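Local coordinates for protein Cd1 (PDB 7D39) that probably reduces the carbon-carbon double bond of flavones and flavonols as an FMN-dependent ene-reductase that starts their breakdown in a gut bacterium, at residues L162-F174 with N196-Q210. Residues are numbered along the deposited sequence; the frame is centred on the assembly and turned at random.
Sequences LTPMWKVIDNEVF and NIAEAAKDIEHAQYQ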
# COMPACT_ATOMS: atom_id res chain seq x y z
N LEU A 162 1.87 3.33 -1.25
CA LEU A 162 2.05 4.20 -2.41
C LEU A 162 0.99 5.29 -2.48
O LEU A 162 1.28 6.42 -2.88
CB LEU A 162 2.02 3.36 -3.69
CG LEU A 162 2.09 4.11 -5.02
CD1 LEU A 162 2.73 3.21 -6.05
CD2 LEU A 162 0.71 4.53 -5.46
N THR A 163 -0.25 4.96 -2.13
CA THR A 163 -1.33 5.94 -2.29
C THR A 163 -1.06 7.20 -1.47
O THR A 163 -1.01 8.29 -2.05
CB THR A 163 -2.67 5.25 -1.98
OG1 THR A 163 -3.04 4.45 -3.11
CG2 THR A 163 -3.80 6.23 -1.67
N PRO A 164 -0.87 7.12 -0.15
CA PRO A 164 -0.52 8.32 0.63
C PRO A 164 0.97 8.65 0.64
O PRO A 164 1.36 9.60 1.32
CB PRO A 164 -0.99 7.96 2.04
CG PRO A 164 -0.78 6.47 2.10
CD PRO A 164 -1.16 5.97 0.72
N MSE A 165 1.79 7.91 -0.09
CA MSE A 165 3.23 8.11 -0.10
C MSE A 165 3.86 8.04 1.29
O MSE A 165 4.79 8.79 1.59
CB MSE A 165 3.58 9.43 -0.77
CG MSE A 165 3.39 9.41 -2.26
SE MSE A 165 3.63 11.18 -3.07
CE MSE A 165 5.52 11.46 -2.70
N TRP A 166 3.36 7.16 2.14
CA TRP A 166 4.04 6.89 3.39
C TRP A 166 5.41 6.28 3.13
O TRP A 166 5.61 5.54 2.16
CB TRP A 166 3.20 5.94 4.25
CG TRP A 166 1.98 6.56 4.78
CD1 TRP A 166 1.71 7.89 4.85
CD2 TRP A 166 0.84 5.89 5.33
NE1 TRP A 166 0.49 8.09 5.42
CE2 TRP A 166 -0.07 6.88 5.72
CE3 TRP A 166 0.52 4.55 5.54
CZ2 TRP A 166 -1.30 6.57 6.30
CZ3 TRP A 166 -0.70 4.25 6.12
CH2 TRP A 166 -1.60 5.26 6.49
N LYS A 167 6.36 6.58 4.01
CA LYS A 167 7.73 6.12 3.81
C LYS A 167 7.89 4.70 4.35
O LYS A 167 7.76 4.47 5.56
CB LYS A 167 8.71 7.09 4.46
CG LYS A 167 10.15 6.60 4.44
CD LYS A 167 11.08 7.57 5.13
CE LYS A 167 11.39 8.78 4.25
NZ LYS A 167 11.35 10.06 5.03
N VAL A 168 8.17 3.76 3.46
CA VAL A 168 8.37 2.36 3.85
C VAL A 168 9.73 2.20 4.51
O VAL A 168 10.75 2.64 3.98
CB VAL A 168 8.24 1.45 2.62
CG1 VAL A 168 8.44 -0.03 2.99
CG2 VAL A 168 6.89 1.63 1.97
N ILE A 169 9.76 1.55 5.67
CA ILE A 169 11.05 1.32 6.31
C ILE A 169 11.52 -0.11 6.06
O ILE A 169 12.63 -0.32 5.54
CB ILE A 169 10.99 1.65 7.81
CG1 ILE A 169 10.45 3.07 8.01
CG2 ILE A 169 12.37 1.49 8.45
CD1 ILE A 169 11.34 4.18 7.44
N ASP A 170 10.70 -1.09 6.40
CA ASP A 170 10.96 -2.48 6.07
C ASP A 170 9.79 -3.06 5.29
O ASP A 170 8.66 -2.59 5.41
CB ASP A 170 11.23 -3.31 7.33
CG ASP A 170 12.67 -3.16 7.81
OD1 ASP A 170 13.57 -3.60 7.07
OD2 ASP A 170 12.88 -2.59 8.91
N ASN A 171 10.07 -4.09 4.48
CA ASN A 171 9.05 -4.76 3.68
C ASN A 171 9.51 -6.21 3.49
O ASN A 171 10.04 -6.62 2.46
CB ASN A 171 8.83 -4.05 2.34
CG ASN A 171 7.67 -4.59 1.60
OD1 ASN A 171 7.09 -5.59 2.02
ND2 ASN A 171 7.31 -3.95 0.50
N GLU A 172 9.30 -7.02 4.53
CA GLU A 172 9.96 -8.30 4.69
C GLU A 172 9.01 -9.46 4.39
O GLU A 172 7.82 -9.39 4.73
CB GLU A 172 10.52 -8.43 6.11
CG GLU A 172 11.41 -9.64 6.37
CD GLU A 172 12.74 -9.53 5.69
OE1 GLU A 172 12.80 -9.69 4.44
OE2 GLU A 172 13.73 -9.26 6.39
N VAL A 173 9.53 -10.51 3.76
CA VAL A 173 8.77 -11.70 3.42
C VAL A 173 9.30 -12.88 4.22
O VAL A 173 10.52 -13.08 4.28
CB VAL A 173 8.85 -12.02 1.91
CG1 VAL A 173 8.25 -13.40 1.65
CG2 VAL A 173 8.11 -11.00 1.14
N PHE A 174 8.40 -13.68 4.80
CA PHE A 174 8.77 -14.86 5.58
C PHE A 174 8.16 -16.11 4.96
O PHE A 174 7.03 -16.49 5.29
CB PHE A 174 8.35 -14.73 7.04
CG PHE A 174 9.00 -13.58 7.76
CD1 PHE A 174 10.22 -13.75 8.39
CD2 PHE A 174 8.39 -12.33 7.81
CE1 PHE A 174 10.82 -12.70 9.06
CE2 PHE A 174 8.99 -11.28 8.47
CZ PHE A 174 10.20 -11.46 9.11
N ASN A 196 13.30 -0.72 14.14
CA ASN A 196 13.42 0.16 12.99
C ASN A 196 12.24 1.13 12.88
O ASN A 196 12.43 2.35 12.81
CB ASN A 196 13.57 -0.67 11.72
CG ASN A 196 14.88 -1.40 11.67
OD1 ASN A 196 15.69 -1.24 12.58
ND2 ASN A 196 15.10 -2.19 10.64
N ILE A 197 11.01 0.61 12.86
CA ILE A 197 9.88 1.52 12.71
C ILE A 197 9.88 2.56 13.82
O ILE A 197 9.53 3.72 13.60
CB ILE A 197 8.55 0.73 12.64
CG1 ILE A 197 7.43 1.63 12.12
CG2 ILE A 197 8.16 0.22 13.99
CD1 ILE A 197 7.67 2.19 10.73
N ALA A 198 10.31 2.17 15.02
CA ALA A 198 10.32 3.09 16.15
C ALA A 198 11.36 4.19 15.95
O ALA A 198 11.06 5.37 16.15
CB ALA A 198 10.58 2.33 17.45
N GLU A 199 12.58 3.83 15.57
CA GLU A 199 13.59 4.85 15.32
C GLU A 199 13.14 5.79 14.22
O GLU A 199 13.23 7.01 14.35
CB GLU A 199 14.93 4.22 14.95
CG GLU A 199 15.49 3.23 15.95
CD GLU A 199 15.97 3.90 17.21
OE1 GLU A 199 15.26 4.78 17.73
OE2 GLU A 199 17.08 3.56 17.67
N ALA A 200 12.63 5.22 13.12
CA ALA A 200 12.20 6.02 11.98
C ALA A 200 11.18 7.07 12.39
O ALA A 200 11.24 8.21 11.95
CB ALA A 200 11.61 5.11 10.90
N ALA A 201 10.21 6.68 13.23
CA ALA A 201 9.15 7.59 13.63
C ALA A 201 9.65 8.69 14.55
O ALA A 201 8.99 9.73 14.66
CB ALA A 201 8.03 6.81 14.31
N LYS A 202 10.79 8.49 15.21
CA LYS A 202 11.40 9.57 15.97
C LYS A 202 11.67 10.78 15.08
O LYS A 202 11.32 11.91 15.43
CB LYS A 202 12.70 9.10 16.63
CG LYS A 202 12.56 8.29 17.91
CD LYS A 202 13.93 8.17 18.61
CE LYS A 202 14.16 6.82 19.30
NZ LYS A 202 13.74 6.78 20.73
N ASP A 203 12.31 10.55 13.93
CA ASP A 203 12.66 11.60 12.98
C ASP A 203 12.19 11.14 11.60
O ASP A 203 12.97 10.58 10.82
CB ASP A 203 14.17 11.88 13.01
CG ASP A 203 14.59 13.01 12.08
OD1 ASP A 203 15.68 13.56 12.29
OD2 ASP A 203 13.83 13.34 11.14
N ILE A 204 10.92 11.37 11.29
CA ILE A 204 10.38 10.89 10.02
C ILE A 204 11.13 11.50 8.85
O ILE A 204 11.28 10.86 7.80
CB ILE A 204 8.86 11.17 9.94
CG1 ILE A 204 8.11 10.36 10.99
CG2 ILE A 204 8.33 10.85 8.56
CD1 ILE A 204 6.63 10.67 11.04
N GLU A 205 11.62 12.73 9.00
CA GLU A 205 12.28 13.40 7.89
C GLU A 205 13.56 12.68 7.49
O GLU A 205 13.83 12.48 6.31
CB GLU A 205 12.58 14.85 8.26
CG GLU A 205 12.31 15.84 7.15
CD GLU A 205 11.91 17.20 7.68
OE1 GLU A 205 12.54 17.65 8.66
OE2 GLU A 205 10.96 17.80 7.13
N HIS A 206 14.37 12.28 8.48
CA HIS A 206 15.63 11.61 8.21
C HIS A 206 15.53 10.09 8.30
O HIS A 206 16.56 9.41 8.22
CB HIS A 206 16.69 12.15 9.18
CG HIS A 206 16.79 13.64 9.15
ND1 HIS A 206 16.21 14.45 10.10
CD2 HIS A 206 17.36 14.48 8.24
CE1 HIS A 206 16.44 15.71 9.80
NE2 HIS A 206 17.13 15.76 8.68
N ALA A 207 14.32 9.55 8.43
CA ALA A 207 14.16 8.10 8.40
C ALA A 207 14.57 7.57 7.04
O ALA A 207 14.36 8.23 6.01
CB ALA A 207 12.70 7.72 8.70
N GLN A 208 15.17 6.39 7.03
CA GLN A 208 15.72 5.80 5.82
C GLN A 208 15.23 4.36 5.66
O GLN A 208 15.08 3.63 6.63
CB GLN A 208 17.25 5.82 5.85
CG GLN A 208 17.87 6.82 4.89
CD GLN A 208 19.37 6.93 5.08
OE1 GLN A 208 19.88 6.69 6.18
NE2 GLN A 208 20.08 7.29 4.02
N TYR A 209 15.00 3.99 4.40
CA TYR A 209 14.63 2.63 4.04
C TYR A 209 15.68 1.63 4.51
O TYR A 209 16.88 1.87 4.35
CB TYR A 209 14.45 2.57 2.53
CG TYR A 209 14.14 1.22 1.94
CD1 TYR A 209 15.04 0.61 1.08
CD2 TYR A 209 12.94 0.58 2.20
CE1 TYR A 209 14.76 -0.62 0.51
CE2 TYR A 209 12.66 -0.66 1.65
CZ TYR A 209 13.56 -1.25 0.80
OH TYR A 209 13.28 -2.47 0.23
N GLN A 210 15.23 0.52 5.08
CA GLN A 210 16.12 -0.49 5.64
C GLN A 210 16.04 -1.81 4.90
O GLN A 210 16.72 -2.76 5.29
CB GLN A 210 15.77 -0.72 7.11
CG GLN A 210 15.96 0.49 7.96
CD GLN A 210 17.42 0.89 8.01
OE1 GLN A 210 18.30 0.04 8.12
NE2 GLN A 210 17.68 2.18 7.90
O HOH W 1 16.06 -4.02 8.14
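Ile169 lays its CG1-CD1 arm over the CB of Ala200, with CD1 3.6 Å from that methyl, while the side chain of Ile197 crosses it at about a right angle, its CD1 meeting Ile169 CG1. The setting is the edge of a flavodoxin-like fold: strand 167-174 is one of the two edge strands of a five-stranded parallel sheet, ordered 2-1-3-4-5, and the last turns of helix 184-202, which follows it in the chain, run antiparallel to the strand over residues 196-202, the axes 8.7 Å apart at closest approach. An edge strand has a flank without a neighbouring strand, and here the chain leaving the helix fills part of it. Gln210 N donates to Ile169 O (2.8 Å, N-H...O 162°), the donor lying in the carbonyl plane, and the Tyr209 ring turns the edge at CD2 to Val168 O. That ring also stacks on His220, and its hydroxyl is bonded to the backbone oxygen of Asp212. Ile169 CG2 runs alongside the Gln210 chain, 3.8 Å from CG, so the isoleucine is enclosed by both helix and returning loop. Lys167 reaches the start of this loop: with CG anti to the backbone N (chi1 173°), its chain passes along Ala207 before bending at chi3 and chi4 to bring NZ 2.9 Å from Ile204 O. An alanine here is likely to leave that carbonyl without its ammonium donor and to take away part of the cover on the Ala207 methyl. Farther along the strand, Asp170 sits between helix and loop. A water donates to both its OD1 and Gln210 O, linking carboxylate to loop backbone. On the helix side, the amide of Asn196 lies nearly coplanar with the carboxylate, the planes 21° apart, and ND2 meets the syn lone pair of Asp170 OD2 at 2.8 Å.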